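Local structure of encapsidation protein (Bacillus phage phi29, 5HD9) at residues Ser1-Pro6 with Asp189-Ser194; Gln45-Arg50 with Asn104-Val109; Glu116-Lys121 with Val159-Phe164. The protein is the ATPase of the phage DNA packaging motor and probably uses ATP hydrolysis to drive the viral genome into the prohead. All blocks are in the same frame, centred on the assembly; numbering follows the deposited sequence.

Contact 1 (Ser1-Pro6 with Asp189-Ser194)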
loop_
_atom_site.group_PDB
_atom_site.type_symbol
_atom_site.label_atom_id
_atom_site.label_comp_id
_atom_site.label_asym_id
_atom_site.label_seq_id
_atom_site.Cartn_x
_atom_site.Cartn_y
_atom_site.Cartn_z
ATOM N N SER A 1 -12.625 -5.900 4.911
ATOM C CA SER A 1 -13.654 -4.885 5.094
ATOM C C SER A 1 -15.033 -5.468 4.796
ATOM O O SER A 1 -15.155 -6.641 4.450
ATOM C CB SER A 1 -13.382 -3.678 4.197
ATOM O OG SER A 1 -13.741 -3.956 2.856
ATOM N N LEU A 2 -16.068 -4.644 4.923
ATOM C CA LEU A 2 -17.441 -5.107 4.751
ATOM C C LEU A 2 -17.716 -5.649 3.351
ATOM O O LEU A 2 -18.431 -6.639 3.198
ATOM C CB LEU A 2 -18.422 -3.974 5.056
ATOM C CG LEU A 2 -18.616 -3.659 6.539
ATOM C CD1 LEU A 2 -19.303 -2.316 6.704
ATOM C CD2 LEU A 2 -19.417 -4.760 7.219
ATOM N N PHE A 3 -17.150 -5.004 2.335
ATOM C CA PHE A 3 -17.483 -5.337 0.953
ATOM C C PHE A 3 -16.270 -5.775 0.132
ATOM O O PHE A 3 -16.428 -6.481 -0.866
ATOM C CB PHE A 3 -18.177 -4.145 0.289
ATOM C CG PHE A 3 -19.453 -3.740 0.975
ATOM C CD1 PHE A 3 -20.544 -4.593 0.989
ATOM C CD2 PHE A 3 -19.561 -2.516 1.612
ATOM C CE1 PHE A 3 -21.721 -4.232 1.624
ATOM C CE2 PHE A 3 -20.736 -2.148 2.247
ATOM C CZ PHE A 3 -21.816 -3.007 2.252
ATOM N N TYR A 4 -15.069 -5.372 0.549
ATOM C CA TYR A 4 -13.842 -5.821 -0.111
ATOM C C TYR A 4 -13.072 -6.808 0.760
ATOM O O TYR A 4 -12.689 -6.490 1.884
ATOM C CB TYR A 4 -12.933 -4.641 -0.466
ATOM C CG TYR A 4 -11.600 -5.085 -1.039
ATOM C CD1 TYR A 4 -11.510 -5.584 -2.332
ATOM C CD2 TYR A 4 -10.440 -5.030 -0.277
ATOM C CE1 TYR A 4 -10.299 -6.003 -2.859
ATOM C CE2 TYR A 4 -9.223 -5.443 -0.796
ATOM C CZ TYR A 4 -9.158 -5.931 -2.085
ATOM O OH TYR A 4 -7.950 -6.348 -2.601
ATOM N N ASN A 5 -12.853 -8.004 0.222
ATOM C CA ASN A 5 -12.106 -9.055 0.905
ATOM C C ASN A 5 -10.747 -9.248 0.237
ATOM O O ASN A 5 -10.681 -9.769 -0.876
ATOM C CB ASN A 5 -12.893 -10.370 0.884
ATOM C CG ASN A 5 -12.238 -11.460 1.714
ATOM O OD1 ASN A 5 -11.134 -11.288 2.237
ATOM N ND2 ASN A 5 -12.919 -12.596 1.837
ATOM N N PRO A 6 -9.657 -8.834 0.907
ATOM C CA PRO A 6 -8.349 -8.927 0.249
ATOM C C PRO A 6 -7.751 -10.333 0.254
ATOM O O PRO A 6 -6.641 -10.509 -0.249
ATOM C CB PRO A 6 -7.484 -7.978 1.078
ATOM C CG PRO A 6 -8.052 -8.075 2.446
ATOM C CD PRO A 6 -9.544 -8.253 2.259
ATOM N N ASP A 189 -14.844 -5.739 -8.064
ATOM C CA ASP A 189 -16.226 -5.411 -8.397
ATOM C C ASP A 189 -17.060 -5.443 -7.122
ATOM O O ASP A 189 -18.223 -5.848 -7.131
ATOM C CB ASP A 189 -16.779 -6.394 -9.434
ATOM C CG ASP A 189 -16.590 -7.846 -9.023
ATOM O OD1 ASP A 189 -17.310 -8.310 -8.114
ATOM O OD2 ASP A 189 -15.724 -8.524 -9.613
ATOM N N SER A 190 -16.449 -4.997 -6.027
ATOM C CA SER A 190 -17.006 -5.188 -4.690
ATOM C C SER A 190 -18.305 -4.419 -4.452
ATOM O O SER A 190 -19.191 -4.906 -3.744
ATOM C CB SER A 190 -15.970 -4.787 -3.632
ATOM O OG SER A 190 -15.523 -3.454 -3.816
ATOM N N LEU A 191 -18.420 -3.231 -5.039
ATOM C CA LEU A 191 -19.564 -2.360 -4.775
ATOM C C LEU A 191 -20.590 -2.369 -5.911
ATOM O O LEU A 191 -21.484 -1.521 -5.958
ATOM C CB LEU A 191 -19.078 -0.934 -4.498
ATOM C CG LEU A 191 -18.208 -0.818 -3.237
ATOM C CD1 LEU A 191 -17.632 0.579 -3.075
ATOM C CD2 LEU A 191 -18.990 -1.210 -1.987
ATOM N N ASP A 192 -20.463 -3.328 -6.821
ATOM C CA ASP A 192 -21.537 -3.634 -7.756
ATOM C C ASP A 192 -22.410 -4.712 -7.117
ATOM O O ASP A 192 -22.076 -5.896 -7.156
ATOM C CB ASP A 192 -20.989 -4.103 -9.107
ATOM C CG ASP A 192 -22.067 -4.178 -10.183
ATOM O OD1 ASP A 192 -23.260 -4.324 -9.836
ATOM O OD2 ASP A 192 -21.722 -4.092 -11.381
ATOM N N PHE A 193 -23.521 -4.290 -6.520
ATOM C CA PHE A 193 -24.366 -5.182 -5.730
ATOM C C PHE A 193 -25.409 -5.907 -6.575
ATOM O O PHE A 193 -26.098 -6.805 -6.094
ATOM C CB PHE A 193 -25.073 -4.392 -4.624
ATOM C CG PHE A 193 -24.173 -3.977 -3.488
ATOM C CD1 PHE A 193 -22.841 -4.365 -3.438
ATOM C CD2 PHE A 193 -24.671 -3.197 -2.459
ATOM C CE1 PHE A 193 -22.027 -3.974 -2.385
ATOM C CE2 PHE A 193 -23.863 -2.807 -1.408
ATOM C CZ PHE A 193 -22.544 -3.194 -1.371
ATOM N N SER A 194 -25.526 -5.510 -7.835
ATOM C CA SER A 194 -26.518 -6.086 -8.730
ATOM C C SER A 194 -26.324 -7.589 -8.898
ATOM O O SER A 194 -27.189 -8.277 -9.445
ATOM C CB SER A 194 -26.443 -5.401 -10.088
ATOM O OG SER A 194 -25.445 -6.003 -10.891
#
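Phe3 carries most of this contact and lies against Leu191 and Phe193. With CG anti to the carbonyl carbon (chi1 -60°), the ring is directed at Leu191 and Phe193. Phe3 CB starts the contact 3.8 Å from Leu191 CD2. Leu191 CD2 stays close along the near side of the ring, 3.9 Å from both CG and CD2 of Phe3. Further out, Phe193 takes over. Phe193 CZ lies over one face of the Phe3 ring, displaced toward the rim. It is 3.4 Å from Phe3 CD1 and 3.3 Å from Phe3 CE1, which is tight packing. At the tip, Phe3 CZ is 3.7 Å from Phe193 CZ. The two ring planes are inclined at 47°, and the rings meet obliquely. The other face of the Phe3 ring is covered by CB of Leu2. On the backbone side, Ser190 CB packs on Phe3 O at 3.3 Å.

Tyr4 OH bonds to Glu186, and Ser190 OG to Lys27 of the likely Walker A P-loop. Within the N-terminal turn, Tyr4 O accepts from both Ser1 N and Ser1 OG.

The contact joins the two chain ends at the domain surface, where the C-terminal segment leaves strand 183-186. Phe3, Leu191 and Phe193 also touch crystal neighbours, and the exact placement of the two exposed rings may partly reflect the lattice. The side chains that meet across the contact do so through carbon, without polar pairing. The contact therefore rests on apolar packing, and the rings are probably placed less firmly than Ser190 and Tyr4, which are bonded to Lys27 and Glu186.

Contact 2 (Gln45-Arg50 with Asn104-Val109); sequences QFIYVR and NAYPNV
Gln45 and Asn108 hold each other by two hydrogen bonds. Gln45 N donates to Asn108 O at 2.8 Å, and the bond is almost straight (171°). In return, Asn108 N donates to the side-chain OE1 of Gln45 at 2.9 Å. That bond is more bent, at 139°, although the donor faces the end of the amide oxygen.

These bonds open a parallel beta pair, strand 45-50 beside strand 109-115, in the central sheet of an ASCE P-loop ATPase domain. The bridge pairs Gln45 with Val109. Past it the register continues, and backbone bonds pair Gln45 with Ser110 and Ile47 with Thr111 and Val113.

With chi2 near anti (167°), the Gln45 chain runs out extended and its amide reaches the loop before Val109. The amide is gripped at both ends, since Gln45 NE2 bonds to Leu88 O of the strand on the other side. Gln45 OE1 also meets the ring of Pro107, at 3.4 Å from CD. Asn108 ND2 turns to Gly43 O.

Beyond the polar group lies an apolar layer. Ile47 CG1 packs on Val109 CG1 at 4.0 Å, and the two side chains cross at about a right angle. Ile47 CD1 reaches on to CD1 of the Tyr106 ring, 4.1 Å away. Val141 of helix 130-141 covers Ile47, Tyr106 and Val109 together. Tyr106 is further fixed by an edge-to-face pair with Trp91 and by a bond from its OH to Glu101 O. Within the bridge itself, Val109 CA makes a C-H...O contact with Gln45 O at 3.4 Å.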
loop_
_atom_site.group_PDB
_atom_site.type_symbol
_atom_site.label_atom_id
_atom_site.label_comp_id
_atom_site.label_asym_id
_atom_site.label_seq_id
_atom_site.Cartn_x
_atom_site.Cartn_y
_atom_site.Cartn_z
ATOM N N GLN A 45 6.338 -5.297 10.502
ATOM C CA GLN A 45 6.126 -3.860 10.391
ATOM C C GLN A 45 5.656 -3.497 8.989
ATOM O O GLN A 45 5.684 -4.329 8.080
ATOM C CB GLN A 45 7.407 -3.113 10.751
ATOM C CG GLN A 45 7.795 -3.281 12.212
ATOM C CD GLN A 45 9.204 -2.819 12.503
ATOM O OE1 GLN A 45 10.151 -3.186 11.805
ATOM N NE2 GLN A 45 9.354 -2.007 13.542
ATOM N N PHE A 46 5.211 -2.257 8.816
ATOM C CA PHE A 46 4.653 -1.841 7.538
ATOM C C PHE A 46 5.000 -0.400 7.206
ATOM O O PHE A 46 5.287 0.403 8.095
ATOM C CB PHE A 46 3.134 -2.021 7.541
ATOM C CG PHE A 46 2.409 -1.084 8.474
ATOM C CD1 PHE A 46 2.249 -1.402 9.811
ATOM C CD2 PHE A 46 1.880 0.108 8.008
ATOM C CE1 PHE A 46 1.583 -0.543 10.671
ATOM C CE2 PHE A 46 1.212 0.972 8.861
ATOM C CZ PHE A 46 1.064 0.645 10.192
ATOM N N ILE A 47 4.979 -0.091 5.912
ATOM C CA ILE A 47 5.216 1.264 5.440
ATOM C C ILE A 47 4.032 1.742 4.610
ATOM O O ILE A 47 3.591 1.066 3.682
ATOM C CB ILE A 47 6.512 1.365 4.606
ATOM C CG1 ILE A 47 7.710 0.952 5.464
ATOM C CG2 ILE A 47 6.693 2.790 4.075
ATOM C CD1 ILE A 47 9.043 1.032 4.767
ATOM N N TYR A 48 3.523 2.911 4.976
ATOM C CA TYR A 48 2.459 3.578 4.242
ATOM C C TYR A 48 3.096 4.652 3.367
ATOM O O TYR A 48 3.683 5.611 3.872
ATOM C CB TYR A 48 1.434 4.172 5.212
ATOM C CG TYR A 48 0.254 4.869 4.570
ATOM C CD1 TYR A 48 -0.649 4.170 3.785
ATOM C CD2 TYR A 48 0.027 6.223 4.782
ATOM C CE1 TYR A 48 -1.736 4.806 3.209
ATOM C CE2 TYR A 48 -1.053 6.865 4.214
ATOM C CZ TYR A 48 -1.932 6.154 3.431
ATOM O OH TYR A 48 -3.009 6.797 2.865
ATOM N N VAL A 49 3.001 4.471 2.057
ATOM C CA VAL A 49 3.625 5.381 1.108
ATOM C C VAL A 49 2.576 6.236 0.412
ATOM O O VAL A 49 1.532 5.744 -0.020
ATOM C CB VAL A 49 4.443 4.616 0.047
ATOM C CG1 VAL A 49 5.092 5.578 -0.947
ATOM C CG2 VAL A 49 5.502 3.753 0.717
ATOM N N ARG A 50 2.866 7.529 0.335
ATOM C CA ARG A 50 2.142 8.447 -0.531
ATOM C C ARG A 50 3.189 9.171 -1.366
ATOM O O ARG A 50 4.344 9.264 -0.960
ATOM C CB ARG A 50 1.292 9.424 0.283
ATOM C CG ARG A 50 0.235 8.748 1.157
ATOM C CD ARG A 50 -0.827 8.048 0.319
ATOM N NE ARG A 50 -1.595 9.001 -0.481
ATOM C CZ ARG A 50 -2.745 9.556 -0.103
ATOM N NH1 ARG A 50 -3.295 9.256 1.069
ATOM N NH2 ARG A 50 -3.350 10.419 -0.905
ATOM N N ASN A 104 17.265 6.132 8.237
ATOM C CA ASN A 104 16.578 5.502 9.358
ATOM C C ASN A 104 16.616 3.978 9.256
ATOM O O ASN A 104 16.989 3.429 8.217
ATOM C CB ASN A 104 15.129 5.994 9.429
ATOM C CG ASN A 104 15.032 7.482 9.721
ATOM O OD1 ASN A 104 14.577 8.262 8.885
ATOM N ND2 ASN A 104 15.459 7.882 10.915
ATOM N N ALA A 105 16.227 3.304 10.335
ATOM C CA ALA A 105 16.235 1.844 10.385
ATOM C C ALA A 105 14.839 1.270 10.159
ATOM O O ALA A 105 13.840 1.837 10.605
ATOM C CB ALA A 105 16.790 1.364 11.717
ATOM N N TYR A 106 14.791 0.136 9.463
ATOM C CA TYR A 106 13.546 -0.553 9.141
ATOM C C TYR A 106 13.743 -2.052 9.376
ATOM O O TYR A 106 14.011 -2.797 8.436
ATOM C CB TYR A 106 13.136 -0.272 7.692
ATOM C CG TYR A 106 13.008 1.203 7.381
ATOM C CD1 TYR A 106 11.849 1.899 7.694
ATOM C CD2 TYR A 106 14.046 1.900 6.780
ATOM C CE1 TYR A 106 11.726 3.245 7.417
ATOM C CE2 TYR A 106 13.932 3.252 6.499
ATOM C CZ TYR A 106 12.769 3.917 6.820
ATOM O OH TYR A 106 12.643 5.261 6.548
ATOM N N PRO A 107 13.625 -2.493 10.639
ATOM C CA PRO A 107 14.050 -3.842 11.038
ATOM C C PRO A 107 13.269 -5.010 10.433
ATOM O O PRO A 107 13.898 -6.006 10.083
ATOM C CB PRO A 107 13.858 -3.825 12.562
ATOM C CG PRO A 107 13.908 -2.386 12.937
ATOM C CD PRO A 107 13.239 -1.683 11.808
ATOM N N ASN A 108 11.945 -4.912 10.323
ATOM C CA ASN A 108 11.140 -6.081 9.971
ATOM C C ASN A 108 9.888 -5.743 9.165
ATOM O O ASN A 108 8.786 -6.172 9.506
ATOM C CB ASN A 108 10.748 -6.829 11.249
ATOM C CG ASN A 108 10.190 -8.216 10.975
ATOM O OD1 ASN A 108 10.575 -8.875 10.011
ATOM N ND2 ASN A 108 9.276 -8.662 11.828
ATOM N N VAL A 109 10.062 -4.982 8.092
ATOM C CA VAL A 109 8.946 -4.613 7.228
ATOM C C VAL A 109 8.594 -5.774 6.301
ATOM O O VAL A 109 9.477 -6.379 5.699
ATOM C CB VAL A 109 9.277 -3.357 6.388
ATOM C CG1 VAL A 109 8.143 -3.034 5.417
ATOM C CG2 VAL A 109 9.554 -2.168 7.300
#

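Contact 3 (Glu116-Lys121 with Val159-Phe164); sequences EFIREK and VVNPYF
Phe117 pushes its ring edge toward Tyr163 and Asn161 at the start of helix 162-167. Its CG sits between the backbone N and the carbonyl carbon (chi1 80°), with the ring carried toward the helix. Phe117 CD2 comes within 3.9 Å of Tyr163 CD1. The planes are 80° apart and the centroids 5.8 Å apart, an offset edge-to-face pair in which Phe117 gives the edge and Tyr163 the face. The side chains run past each other in opposite directions.

The next carbon along that edge, Phe117 CE2, is 3.8 Å from Asn161 OD1. The oxygen lies near the plane of the Phe117 ring, where it would face the weakly positive C-H rim. The amide of Asn161 stands nearly upright to that ring, at 83°.

Asn161 is the N-cap of the helix. Its OD1 accepts from Phe164 N at 3.2 Å and, weakly, from Tyr163 N. The donor Phe164 N is well above the carbonyl plane. The other end of the same amide is held too: Asn161 ND2 bonds to Ser158 O and lies 3.2 Å above the centre of the Phe164 ring. The cap thus fixes the amide against which Phe117 packs.

In the ASCE fold this joins the loop leaving strand 109-115 to the helix that follows strand 149-153, its neighbour in the sheet. A backbone bond between Phe117 and Leu153 adds to the connection. Phe18 of strand 16-19 meets the rings of both Phe117 and Phe164. On a face of the Phe117 ring sits CG1 of Ile118, 3.5 Å above the plane. The outer end of Tyr163 is anchored on helix 130-141, where its OH bonds to Glu130.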
loop_
_atom_site.group_PDB
_atom_site.type_symbol
_atom_site.label_atom_id
_atom_site.label_comp_id
_atom_site.label_asym_id
_atom_site.label_seq_id
_atom_site.Cartn_x
_atom_site.Cartn_y
_atom_site.Cartn_z
ATOM N N GLU A 116 -3.248 5.645 -3.594
ATOM C CA GLU A 116 -3.396 6.639 -4.654
ATOM C C GLU A 116 -2.144 6.744 -5.527
ATOM O O GLU A 116 -1.619 7.836 -5.742
ATOM C CB GLU A 116 -3.739 8.000 -4.047
ATOM C CG GLU A 116 -4.952 7.958 -3.126
ATOM C CD GLU A 116 -5.489 9.333 -2.772
ATOM O OE1 GLU A 116 -5.059 10.329 -3.392
ATOM O OE2 GLU A 116 -6.347 9.414 -1.869
ATOM N N PHE A 117 -1.690 5.606 -6.047
ATOM C CA PHE A 117 -0.420 5.542 -6.777
ATOM C C PHE A 117 -0.518 6.042 -8.217
ATOM O O PHE A 117 0.502 6.226 -8.883
ATOM C CB PHE A 117 0.117 4.109 -6.776
ATOM C CG PHE A 117 -0.530 3.212 -7.802
ATOM C CD1 PHE A 117 -1.738 2.587 -7.535
ATOM C CD2 PHE A 117 0.079 2.983 -9.027
ATOM C CE1 PHE A 117 -2.330 1.761 -8.473
ATOM C CE2 PHE A 117 -0.508 2.155 -9.970
ATOM C CZ PHE A 117 -1.713 1.542 -9.689
ATOM N N ILE A 118 -1.737 6.246 -8.703
ATOM C CA ILE A 118 -1.943 6.818 -10.029
ATOM C C ILE A 118 -2.201 8.314 -9.890
ATOM O O ILE A 118 -3.095 8.719 -9.144
ATOM C CB ILE A 118 -3.129 6.151 -10.764
ATOM C CG1 ILE A 118 -2.843 4.666 -11.002
ATOM C CG2 ILE A 118 -3.402 6.852 -12.094
ATOM C CD1 ILE A 118 -4.037 3.882 -11.518
ATOM N N ARG A 119 -1.417 9.131 -10.589
ATOM C CA ARG A 119 -1.643 10.569 -10.572
ATOM C C ARG A 119 -3.007 10.812 -11.198
ATOM O O ARG A 119 -3.165 10.776 -12.419
ATOM C CB ARG A 119 -0.539 11.323 -11.309
ATOM C CG ARG A 119 0.720 11.529 -10.482
ATOM C CD ARG A 119 0.475 12.411 -9.256
ATOM N NE ARG A 119 0.205 13.801 -9.604
ATOM C CZ ARG A 119 -0.204 14.721 -8.736
ATOM N NH1 ARG A 119 -0.407 14.402 -7.464
ATOM N NH2 ARG A 119 -0.418 15.965 -9.142
ATOM N N GLU A 120 -3.983 11.078 -10.333
ATOM C CA GLU A 120 -5.386 10.838 -10.644
ATOM C C GLU A 120 -6.180 12.116 -10.870
ATOM O O GLU A 120 -6.435 12.839 -9.909
ATOM C CB GLU A 120 -6.030 10.038 -9.493
ATOM C CG GLU A 120 -7.563 9.883 -9.566
ATOM C CD GLU A 120 -8.216 9.644 -8.206
ATOM O OE1 GLU A 120 -7.551 9.837 -7.163
ATOM O OE2 GLU A 120 -9.405 9.255 -8.184
ATOM N N LYS A 121 -6.568 12.423 -12.109
ATOM C CA LYS A 121 -6.004 11.884 -13.346
ATOM C C LYS A 121 -5.201 13.033 -13.920
ATOM O O LYS A 121 -4.452 12.890 -14.893
ATOM C CB LYS A 121 -7.096 11.438 -14.343
ATOM C CG LYS A 121 -8.473 11.182 -13.730
ATOM C CD LYS A 121 -8.449 9.943 -12.851
ATOM C CE LYS A 121 -8.817 8.683 -13.610
ATOM N NZ LYS A 121 -10.276 8.417 -13.538
ATOM N N VAL A 159 -4.870 2.257 -17.169
ATOM C CA VAL A 159 -4.191 1.011 -17.492
ATOM C C VAL A 159 -2.819 1.308 -18.100
ATOM O O VAL A 159 -1.988 0.415 -18.264
ATOM C CB VAL A 159 -5.059 0.168 -18.455
ATOM C CG1 VAL A 159 -4.383 -1.146 -18.816
ATOM C CG2 VAL A 159 -6.439 -0.080 -17.832
ATOM N N VAL A 160 -2.582 2.579 -18.414
ATOM C CA VAL A 160 -1.310 3.014 -18.974
ATOM C C VAL A 160 -0.708 4.067 -18.047
ATOM O O VAL A 160 -0.808 5.270 -18.279
ATOM C CB VAL A 160 -1.506 3.530 -20.427
ATOM C CG1 VAL A 160 -0.330 4.371 -20.930
ATOM C CG2 VAL A 160 -1.729 2.342 -21.353
ATOM N N ASN A 161 -0.111 3.573 -16.967
ATOM C CA ASN A 161 0.582 4.398 -15.989
ATOM C C ASN A 161 2.039 3.945 -15.907
ATOM O O ASN A 161 2.380 2.879 -16.416
ATOM C CB ASN A 161 -0.105 4.301 -14.626
ATOM C CG ASN A 161 0.044 2.932 -13.990
ATOM O OD1 ASN A 161 1.082 2.611 -13.415
ATOM N ND2 ASN A 161 -1.002 2.121 -14.085
ATOM N N PRO A 162 2.906 4.747 -15.272
ATOM C CA PRO A 162 4.343 4.445 -15.284
ATOM C C PRO A 162 4.687 3.041 -14.788
ATOM O O PRO A 162 5.605 2.422 -15.325
ATOM C CB PRO A 162 4.930 5.505 -14.348
ATOM C CG PRO A 162 3.957 6.630 -14.395
ATOM C CD PRO A 162 2.615 5.988 -14.530
ATOM N N TYR A 163 3.959 2.546 -13.792
ATOM C CA TYR A 163 4.248 1.233 -13.228
ATOM C C TYR A 163 3.877 0.122 -14.204
ATOM O O TYR A 163 4.666 -0.792 -14.436
ATOM C CB TYR A 163 3.519 1.057 -11.891
ATOM C CG TYR A 163 4.064 1.983 -10.829
ATOM C CD1 TYR A 163 3.584 3.278 -10.695
ATOM C CD2 TYR A 163 5.089 1.575 -9.987
ATOM C CE1 TYR A 163 4.097 4.133 -9.741
ATOM C CE2 TYR A 163 5.607 2.421 -9.030
ATOM C CZ TYR A 163 5.107 3.700 -8.910
ATOM O OH TYR A 163 5.623 4.549 -7.961
ATOM N N PHE A 164 2.688 0.203 -14.790
ATOM C CA PHE A 164 2.264 -0.808 -15.751
ATOM C C PHE A 164 3.191 -0.797 -16.969
ATOM O O PHE A 164 3.574 -1.849 -17.484
ATOM C CB PHE A 164 0.815 -0.581 -16.190
ATOM C CG PHE A 164 -0.207 -0.850 -15.114
ATOM C CD1 PHE A 164 0.170 -1.037 -13.794
ATOM C CD2 PHE A 164 -1.554 -0.923 -15.435
ATOM C CE1 PHE A 164 -0.779 -1.281 -12.815
ATOM C CE2 PHE A 164 -2.503 -1.168 -14.461
ATOM C CZ PHE A 164 -2.114 -1.348 -13.150
#

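Contact 1 joins the ends of the chain, and contacts 2 and 3 follow one another inside the loop it closes. Contacts 2 and 3 have centres about 23 Å apart, yet they touch where Arg50 NH2 makes a 3.0 Å salt bridge to Glu116 OE1. Strand 109-115 runs between them: contact 2 holds its start and contact 3 the loop after its end. Contact 1 touches neither: its nearest atoms are about 13 Å from contact 2 and about 11 Å from contact 3. Contact 1 borders the probable nucleotide site, since its Ser190 touches the likely Walker A P-loop; Ile118 of contact 3 lies near that loop without touching it.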